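Local coordinates for protein nucleoporin NUP82 (Chaetomium thermophilum, PDB 5CWW) that is a structural component of the nuclear pore complex, probably also helping to dock transport factors, and contributes here its N-terminal beta-propeller domain, at residues K223-G235 and Q449-F461. Sequence-based numbering, arbitrary orientation.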
ATOM      1  N   LYS B 223       9.847  -9.219  -7.782  0.50 48.37           N
ATOM      2  CA  LYS B 223      10.299 -10.594  -7.959  0.50 53.82           C
ATOM      3  C   LYS B 223       9.108 -11.539  -7.850  0.50 46.30           C
ATOM      4  O   LYS B 223       8.930 -12.435  -8.675  0.50 50.19           O
ATOM      5  CB  LYS B 223      11.359 -10.971  -6.918  0.50 49.45           C
ATOM      6  CG  LYS B 223      12.611 -10.100  -6.924  0.50 53.67           C
ATOM      7  CD  LYS B 223      13.682 -10.690  -6.011  0.50 53.79           C
ATOM      8  CE  LYS B 223      14.935  -9.822  -5.947  0.50 55.57           C
ATOM      9  NZ  LYS B 223      14.785  -8.661  -5.021  0.50 54.50           N
ATOM     10  N   LEU B 224       8.294 -11.320  -6.822  1.00 47.15           N
ATOM     11  CA  LEU B 224       7.138 -12.163  -6.545  1.00 44.84           C
ATOM     12  C   LEU B 224       6.129 -12.188  -7.691  1.00 44.96           C
ATOM     13  O   LEU B 224       5.550 -13.234  -7.990  1.00 45.85           O
ATOM     14  CB  LEU B 224       6.452 -11.682  -5.265  1.00 43.40           C
ATOM     15  CG  LEU B 224       5.206 -12.437  -4.804  1.00 43.39           C
ATOM     16  CD1 LEU B 224       5.525 -13.890  -4.512  1.00 42.26           C
ATOM     17  CD2 LEU B 224       4.625 -11.759  -3.577  1.00 42.98           C
ATOM     18  N   ALA B 225       5.935 -11.043  -8.338  1.00 43.64           N
ATOM     19  CA  ALA B 225       4.936 -10.923  -9.400  1.00 43.63           C
ATOM     20  C   ALA B 225       5.229 -11.868 -10.560  1.00 46.27           C
ATOM     21  O   ALA B 225       4.310 -12.368 -11.209  1.00 45.90           O
ATOM     22  CB  ALA B 225       4.870  -9.485  -9.902  1.00 44.35           C
ATOM     23  N   ASP B 226       6.509 -12.121 -10.806  1.00 48.53           N
ATOM     24  CA  ASP B 226       6.934 -12.884 -11.975  1.00 50.85           C
ATOM     25  C   ASP B 226       7.392 -14.294 -11.607  1.00 52.49           C
ATOM     26  O   ASP B 226       7.843 -15.050 -12.464  1.00 53.62           O
ATOM     27  CB  ASP B 226       8.055 -12.140 -12.700  1.00 53.20           C
ATOM     28  CG  ASP B 226       7.645 -10.740 -13.113  1.00 54.89           C
ATOM     29  OD1 ASP B 226       6.520 -10.579 -13.634  1.00 54.44           O
ATOM     30  OD2 ASP B 226       8.442  -9.800 -12.909  1.00 57.07           O
ATOM     31  N   ALA B 227       7.266 -14.638 -10.331  1.00 48.98           N
ATOM     32  CA  ALA B 227       7.720 -15.927  -9.826  1.00 50.53           C
ATOM     33  C   ALA B 227       6.736 -17.038 -10.179  1.00 51.74           C
ATOM     34  O   ALA B 227       5.556 -16.781 -10.410  1.00 50.97           O
ATOM     35  CB  ALA B 227       7.919 -15.861  -8.327  1.00 48.99           C
ATOM     36  N   THR B 228       7.234 -18.271 -10.199  1.00 54.90           N
ATOM     37  CA  THR B 228       6.436 -19.430 -10.581  1.00 57.80           C
ATOM     38  C   THR B 228       6.127 -20.327  -9.383  1.00 57.19           C
ATOM     39  O   THR B 228       5.034 -20.883  -9.293  1.00 58.60           O
ATOM     40  CB  THR B 228       7.156 -20.269 -11.659  1.00 61.62           C
ATOM     41  OG1 THR B 228       7.422 -19.451 -12.806  1.00 62.55           O
ATOM     42  CG2 THR B 228       6.308 -21.463 -12.083  1.00 63.78           C
ATOM     43  N   TYR B 229       7.082 -20.457  -8.465  1.00 57.57           N
ATOM     44  CA  TYR B 229       6.939 -21.367  -7.330  1.00 59.19           C
ATOM     45  C   TYR B 229       7.100 -20.633  -6.002  1.00 57.41           C
ATOM     46  O   TYR B 229       7.792 -19.618  -5.926  1.00 54.95           O
ATOM     47  CB  TYR B 229       7.958 -22.502  -7.436  1.00 65.09           C
ATOM     48  CG  TYR B 229       7.845 -23.290  -8.722  1.00 72.26           C
ATOM     49  CD1 TYR B 229       6.818 -24.207  -8.911  1.00 76.99           C
ATOM     50  CD2 TYR B 229       8.764 -23.116  -9.749  1.00 75.29           C
ATOM     51  CE1 TYR B 229       6.711 -24.928 -10.086  1.00 80.84           C
ATOM     52  CE2 TYR B 229       8.665 -23.833 -10.926  1.00 79.03           C
ATOM     53  CZ  TYR B 229       7.637 -24.737 -11.089  1.00 82.18           C
ATOM     54  OH  TYR B 229       7.534 -25.452 -12.260  1.00 85.53           O
ATOM     55  N   LEU B 230       6.464 -21.160  -4.957  1.00 58.70           N
ATOM     56  CA  LEU B 230       6.402 -20.485  -3.659  1.00 59.95           C
ATOM     57  C   LEU B 230       7.741 -20.429  -2.919  1.00 61.82           C
ATOM     58  O   LEU B 230       7.877 -19.689  -1.942  1.00 62.44           O
ATOM     59  CB  LEU B 230       5.358 -21.164  -2.755  1.00 63.91           C
ATOM     60  CG  LEU B 230       5.470 -22.671  -2.477  1.00 67.28           C
ATOM     61  CD1 LEU B 230       6.609 -23.026  -1.528  1.00 69.37           C
ATOM     62  CD2 LEU B 230       4.167 -23.181  -1.892  1.00 67.21           C
ATOM     63  N   ASP B 231       8.721 -21.208  -3.372  1.00 67.15           N
ATOM     64  CA  ASP B 231      10.007 -21.290  -2.680  1.00 67.60           C
ATOM     65  C   ASP B 231      11.109 -20.509  -3.395  1.00 66.97           C
ATOM     66  O   ASP B 231      12.270 -20.561  -2.992  1.00 69.42           O
ATOM     67  CB  ASP B 231      10.433 -22.754  -2.512  1.00 72.61           C
ATOM     68  CG  ASP B 231      10.459 -23.514  -3.822  1.00 76.10           C
ATOM     69  OD1 ASP B 231      10.595 -22.881  -4.888  1.00 76.01           O
ATOM     70  OD2 ASP B 231      10.347 -24.758  -3.784  1.00 77.74           O
ATOM     71  N   GLN B 232      10.747 -19.789  -4.451  1.00 62.99           N
ATOM     72  CA  GLN B 232      11.706 -18.930  -5.134  1.00 62.01           C
ATOM     73  C   GLN B 232      12.079 -17.762  -4.231  1.00 60.58           C
ATOM     74  O   GLN B 232      11.448 -17.536  -3.197  1.00 59.09           O
ATOM     75  CB  GLN B 232      11.142 -18.421  -6.460  1.00 61.66           C
ATOM     76  CG  GLN B 232      10.962 -19.506  -7.513  1.00 64.13           C
ATOM     77  CD  GLN B 232      10.503 -18.955  -8.850  1.00 66.37           C
ATOM     78  OE1 GLN B 232       9.471 -19.365  -9.380  1.00 66.74           O
ATOM     79  NE2 GLN B 232      11.272 -18.024  -9.403  1.00 68.43           N
ATOM     80  N   ASP B 233      13.108 -17.024  -4.625  1.00 61.58           N
ATOM     81  CA  ASP B 233      13.623 -15.933  -3.810  1.00 64.23           C
ATOM     82  C   ASP B 233      12.785 -14.668  -3.977  1.00 61.26           C
ATOM     83  O   ASP B 233      12.668 -14.133  -5.080  1.00 61.96           O
ATOM     84  CB  ASP B 233      15.083 -15.654  -4.171  1.00 68.50           C
ATOM     85  CG  ASP B 233      15.548 -14.295  -3.704  1.00 70.97           C
ATOM     86  OD1 ASP B 233      15.582 -14.066  -2.475  1.00 72.16           O
ATOM     87  OD2 ASP B 233      15.886 -13.458  -4.569  1.00 72.76           O
ATOM     88  N   PHE B 234      12.205 -14.200  -2.874  1.00 56.96           N
ATOM     89  CA  PHE B 234      11.412 -12.973  -2.869  1.00 53.54           C
ATOM     90  C   PHE B 234      12.029 -11.931  -1.949  1.00 53.24           C
ATOM     91  O   PHE B 234      11.457 -10.859  -1.743  1.00 54.85           O
ATOM     92  CB  PHE B 234       9.976 -13.261  -2.429  1.00 50.29           C
ATOM     93  CG  PHE B 234       9.365 -14.449  -3.104  1.00 49.23           C
ATOM     94  CD1 PHE B 234       9.296 -14.518  -4.485  1.00 50.44           C
ATOM     95  CD2 PHE B 234       8.861 -15.499  -2.359  1.00 48.68           C
ATOM     96  CE1 PHE B 234       8.735 -15.613  -5.109  1.00 52.08           C
ATOM     97  CE2 PHE B 234       8.298 -16.598  -2.977  1.00 50.16           C
ATOM     98  CZ  PHE B 234       8.234 -16.655  -4.354  1.00 51.67           C
ATOM     99  N   GLY B 235      13.197 -12.252  -1.401  1.00 52.15           N
ATOM    100  CA  GLY B 235      13.845 -11.407  -0.416  1.00 51.46           C
ATOM    101  C   GLY B 235      14.569 -10.228  -1.033  1.00 51.36           C
ATOM    102  O   GLY B 235      14.503 -10.000  -2.242  1.00 52.97           O
ATOM    103  N   GLN B 449      -3.762 -17.200  -0.690  1.00 49.47           N
ATOM    104  CA  GLN B 449      -3.224 -17.899  -1.849  1.00 50.08           C
ATOM    105  C   GLN B 449      -1.701 -17.840  -1.883  1.00 48.78           C
ATOM    106  O   GLN B 449      -1.090 -16.832  -1.516  1.00 48.47           O
ATOM    107  CB  GLN B 449      -3.795 -17.316  -3.145  1.00 53.85           C
ATOM    108  CG  GLN B 449      -5.278 -17.593  -3.341  1.00 57.75           C
ATOM    109  CD  GLN B 449      -5.750 -17.325  -4.756  1.00 62.53           C
ATOM    110  OE1 GLN B 449      -5.001 -17.491  -5.721  1.00 64.15           O
ATOM    111  NE2 GLN B 449      -7.004 -16.909  -4.887  1.00 63.86           N
ATOM    112  N   TRP B 450      -1.106 -18.948  -2.312  1.00 49.52           N
ATOM    113  CA  TRP B 450       0.333 -19.052  -2.513  1.00 49.32           C
ATOM    114  C   TRP B 450       0.609 -19.554  -3.920  1.00 51.97           C
ATOM    115  O   TRP B 450      -0.253 -20.173  -4.542  1.00 52.56           O
ATOM    116  CB  TRP B 450       0.965 -20.007  -1.497  1.00 50.88           C
ATOM    117  CG  TRP B 450       0.852 -19.575  -0.068  1.00 50.21           C
ATOM    118  CD1 TRP B 450       1.813 -18.962   0.676  1.00 50.93           C
ATOM    119  CD2 TRP B 450      -0.280 -19.739   0.795  1.00 49.21           C
ATOM    120  NE1 TRP B 450       1.351 -18.729   1.948  1.00 50.39           N
ATOM    121  CE2 TRP B 450       0.069 -19.198   2.047  1.00 49.35           C
ATOM    122  CE3 TRP B 450      -1.554 -20.289   0.630  1.00 47.69           C
ATOM    123  CZ2 TRP B 450      -0.810 -19.187   3.130  1.00 48.08           C
ATOM    124  CZ3 TRP B 450      -2.426 -20.280   1.707  1.00 47.78           C
ATOM    125  CH2 TRP B 450      -2.049 -19.733   2.940  1.00 47.75           C
ATOM    126  N   LEU B 451       1.811 -19.296  -4.420  1.00 51.17           N
ATOM    127  CA  LEU B 451       2.236 -19.894  -5.677  1.00 52.63           C
ATOM    128  C   LEU B 451       2.340 -21.406  -5.503  1.00 53.79           C
ATOM    129  O   LEU B 451       2.444 -21.891  -4.381  1.00 53.55           O
ATOM    130  CB  LEU B 451       3.572 -19.313  -6.130  1.00 52.39           C
ATOM    131  CG  LEU B 451       3.534 -17.857  -6.597  1.00 51.38           C
ATOM    132  CD1 LEU B 451       4.944 -17.288  -6.667  1.00 54.30           C
ATOM    133  CD2 LEU B 451       2.844 -17.750  -7.950  1.00 50.71           C
ATOM    134  N   PRO B 452       2.301 -22.160  -6.612  1.00 55.89           N
ATOM    135  CA  PRO B 452       2.382 -23.623  -6.519  1.00 57.86           C
ATOM    136  C   PRO B 452       3.713 -24.121  -5.959  1.00 59.07           C
ATOM    137  O   PRO B 452       4.710 -23.406  -6.034  1.00 57.88           O
ATOM    138  CB  PRO B 452       2.221 -24.081  -7.973  1.00 58.90           C
ATOM    139  CG  PRO B 452       1.601 -22.944  -8.683  1.00 57.46           C
ATOM    140  CD  PRO B 452       2.055 -21.707  -7.992  1.00 56.22           C
ATOM    141  N   PRO B 453       3.729 -25.342  -5.399  1.00 63.00           N
ATOM    142  CA  PRO B 453       5.001 -25.983  -5.057  1.00 65.29           C
ATOM    143  C   PRO B 453       5.675 -26.536  -6.308  1.00 69.86           C
ATOM    144  O   PRO B 453       5.002 -26.734  -7.319  1.00 70.99           O
ATOM    145  CB  PRO B 453       4.584 -27.104  -4.108  1.00 65.39           C
ATOM    146  CG  PRO B 453       3.209 -27.464  -4.550  1.00 65.66           C
ATOM    147  CD  PRO B 453       2.576 -26.178  -5.021  1.00 63.47           C
ATOM    148  N   ARG B 454       6.979 -26.780  -6.243  1.00 75.16           N
ATOM    149  CA  ARG B 454       7.706 -27.320  -7.387  1.00 80.96           C
ATOM    150  C   ARG B 454       7.265 -28.749  -7.699  1.00 87.71           C
ATOM    151  O   ARG B 454       7.541 -29.270  -8.780  1.00 88.09           O
ATOM    152  CB  ARG B 454       9.211 -27.275  -7.128  1.00 83.24           C
ATOM    153  CG  ARG B 454       9.758 -25.863  -7.008  1.00 83.88           C
ATOM    154  CD  ARG B 454      11.248 -25.857  -6.728  1.00 87.02           C
ATOM    155  NE  ARG B 454      11.759 -24.499  -6.549  1.00 87.65           N
ATOM    156  CZ  ARG B 454      12.113 -23.688  -7.542  1.00 88.46           C
ATOM    157  NH1 ARG B 454      12.013 -24.081  -8.805  1.00 90.47           N
ATOM    158  NH2 ARG B 454      12.568 -22.473  -7.267  1.00 87.40           N
ATOM    159  N   SER B 455       6.576 -29.372  -6.747  1.00 91.20           N
ATOM    160  CA  SER B 455       6.050 -30.721  -6.926  1.00 98.12           C
ATOM    161  C   SER B 455       5.052 -30.774  -8.080  1.00101.30           C
ATOM    162  O   SER B 455       4.966 -31.770  -8.796  1.00103.27           O
ATOM    163  CB  SER B 455       5.381 -31.204  -5.637  1.00 98.67           C
ATOM    164  OG  SER B 455       6.248 -31.065  -4.525  1.00 97.49           O
ATOM    165  N   LYS B 456       4.299 -29.691  -8.251  1.00102.78           N
ATOM    166  CA  LYS B 456       3.294 -29.606  -9.302  1.00108.00           C
ATOM    167  C   LYS B 456       3.933 -29.625 -10.687  1.00113.33           C
ATOM    168  O   LYS B 456       4.909 -28.916 -10.940  1.00110.64           O
ATOM    169  CB  LYS B 456       2.456 -28.335  -9.134  1.00107.61           C
ATOM    170  CG  LYS B 456       1.516 -28.035 -10.298  1.00110.71           C
ATOM    171  CD  LYS B 456       0.747 -26.745 -10.066  1.00111.04           C
ATOM    172  CE  LYS B 456      -0.059 -26.348 -11.292  1.00113.23           C
ATOM    173  NZ  LYS B 456      -0.752 -25.044 -11.100  1.00112.31           N
ATOM    174  N   ASN B 457       3.369 -30.436 -11.577  1.00119.27           N
ATOM    175  CA  ASN B 457       3.808 -30.489 -12.966  1.00126.09           C
ATOM    176  C   ASN B 457       2.877 -29.674 -13.853  1.00127.23           C
ATOM    177  O   ASN B 457       1.660 -29.860 -13.825  1.00127.21           O
ATOM    178  CB  ASN B 457       3.866 -31.937 -13.455  1.00130.06           C
ATOM    179  CG  ASN B 457       4.921 -32.754 -12.734  1.00131.23           C
ATOM    180  OD1 ASN B 457       5.279 -32.459 -11.593  1.00129.94           O
ATOM    181  ND2 ASN B 457       5.425 -33.788 -13.398  1.00133.91           N
ATOM    182  N   LYS B 458       3.452 -28.769 -14.637  1.00126.75           N
ATOM    183  CA  LYS B 458       2.667 -27.886 -15.491  1.00128.63           C
ATOM    184  C   LYS B 458       1.930 -28.681 -16.562  1.00132.96           C
ATOM    185  O   LYS B 458       2.515 -29.540 -17.224  1.00135.17           O
ATOM    186  CB  LYS B 458       3.561 -26.829 -16.141  1.00127.50           C
ATOM    187  CG  LYS B 458       4.306 -25.951 -15.145  1.00125.14           C
ATOM    188  CD  LYS B 458       5.071 -24.838 -15.846  1.00124.55           C
ATOM    189  CE  LYS B 458       5.826 -23.969 -14.851  1.00122.79           C
ATOM    190  NZ  LYS B 458       6.491 -22.809 -15.507  1.00121.68           N
ATOM    191  N   ARG B 459       0.645 -28.383 -16.725  1.00134.11           N
ATOM    192  CA  ARG B 459      -0.190 -29.061 -17.709  1.00138.26           C
ATOM    193  C   ARG B 459      -0.477 -28.132 -18.882  1.00135.19           C
ATOM    194  O   ARG B 459      -0.891 -26.988 -18.694  1.00134.50           O
ATOM    195  CB  ARG B 459      -1.497 -29.530 -17.065  1.00140.42           C
ATOM    196  CG  ARG B 459      -1.290 -30.430 -15.858  1.00141.28           C
ATOM    197  CD  ARG B 459      -2.602 -31.004 -15.350  1.00142.76           C
ATOM    198  NE  ARG B 459      -2.406 -31.839 -14.169  1.00143.35           N
ATOM    199  CZ  ARG B 459      -3.371 -32.523 -13.564  1.00144.46           C
ATOM    200  NH1 ARG B 459      -4.614 -32.480 -14.025  1.00145.43           N
ATOM    201  NH2 ARG B 459      -3.094 -33.255 -12.493  1.00144.61           N
ATOM    202  N   LEU B 460      -0.249 -28.632 -20.090  1.00138.68           N
ATOM    203  CA  LEU B 460      -0.387 -27.825 -21.297  1.00134.34           C
ATOM    204  C   LEU B 460      -1.843 -27.472 -21.579  1.00125.20           C
ATOM    205  O   LEU B 460      -2.150 -26.349 -21.977  1.00127.76           O
ATOM    206  CB  LEU B 460       0.214 -28.558 -22.497  1.00141.86           C
ATOM    207  CG  LEU B 460       1.697 -28.911 -22.367  1.00145.05           C
ATOM    208  CD1 LEU B 460       2.137 -29.777 -23.529  1.00149.56           C
ATOM    209  CD2 LEU B 460       2.558 -27.657 -22.285  1.00144.08           C
ATOM    210  N   PHE B 461      -2.735 -28.436 -21.370  1.00126.18           N
ATOM    211  CA  PHE B 461      -4.153 -28.233 -21.640  1.00118.88           C
ATOM    212  C   PHE B 461      -4.864 -27.559 -20.465  1.00114.56           C
ATOM    213  O   PHE B 461      -6.091 -27.580 -20.379  1.00116.61           O
ATOM    214  CB  PHE B 461      -4.825 -29.573 -21.959  1.00120.59           C
ATOM    215  CG  PHE B 461      -4.253 -30.274 -23.166  1.00125.32           C
ATOM    216  CD1 PHE B 461      -3.607 -29.562 -24.165  1.00126.46           C
ATOM    217  CD2 PHE B 461      -4.366 -31.649 -23.299  1.00129.09           C
ATOM    218  CE1 PHE B 461      -3.085 -30.208 -25.271  1.00129.34           C
ATOM    219  CE2 PHE B 461      -3.847 -32.299 -24.403  1.00132.13           C
ATOM    220  CZ  PHE B 461      -3.205 -31.579 -25.389  1.00131.81           C
TER
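The aliphatic part of Arg454 lies over one face of the Tyr229 ring. Its CB leaves the backbone with CG beside the backbone N (chi1 -65°), which sets CG over that face, a CH-pi contact 4.0 Å from the ring centroid. CD runs on past Asp231 OD2. NE makes the salt bridge, 2.6 Å from Asp231 OD1, but the hydrogen bond within it is weak and bent to 121°, although carboxylate and guanidinium planes are only 16° apart. CZ stands near the same OD1. At the tip, NH1 comes to 3.5 Å from Tyr229 CD2, while NH2 meets Gln232 CG. The opposite ring face carries Thr228 CG2, and the phenol oxygen touches CE of the poorly ordered Lys458. Both segments belong to the Nup82 beta-propeller: 223-235 takes in the end of helix 221-225, which follows the last strand of a four-stranded antiparallel blade, and continues as a loop; 449-461 has no regular structure and belongs to the long connection between strands 437-441 and 469-476. Replacing Tyr229 with an alanine would probably leave the Arg454 chain without its aromatic support, its guanidinium freer to swing away from Asp231. Tyr229 to Gln232 form a type I turn, whose Gln232 OE1 accepts from both Thr228 N and Tyr229 N. Next to it, Leu230 N donates to Pro452 O at 3.0 Å. Deeper in, Leu451 CD1 reaches Ala227 CB at 3.7 Å and also packs against Leu224 CD1 and Phe234 CZ, while the backbone O of Leu451 accepts a hydrogen bond from Gln329 NE2 of helix 321-338.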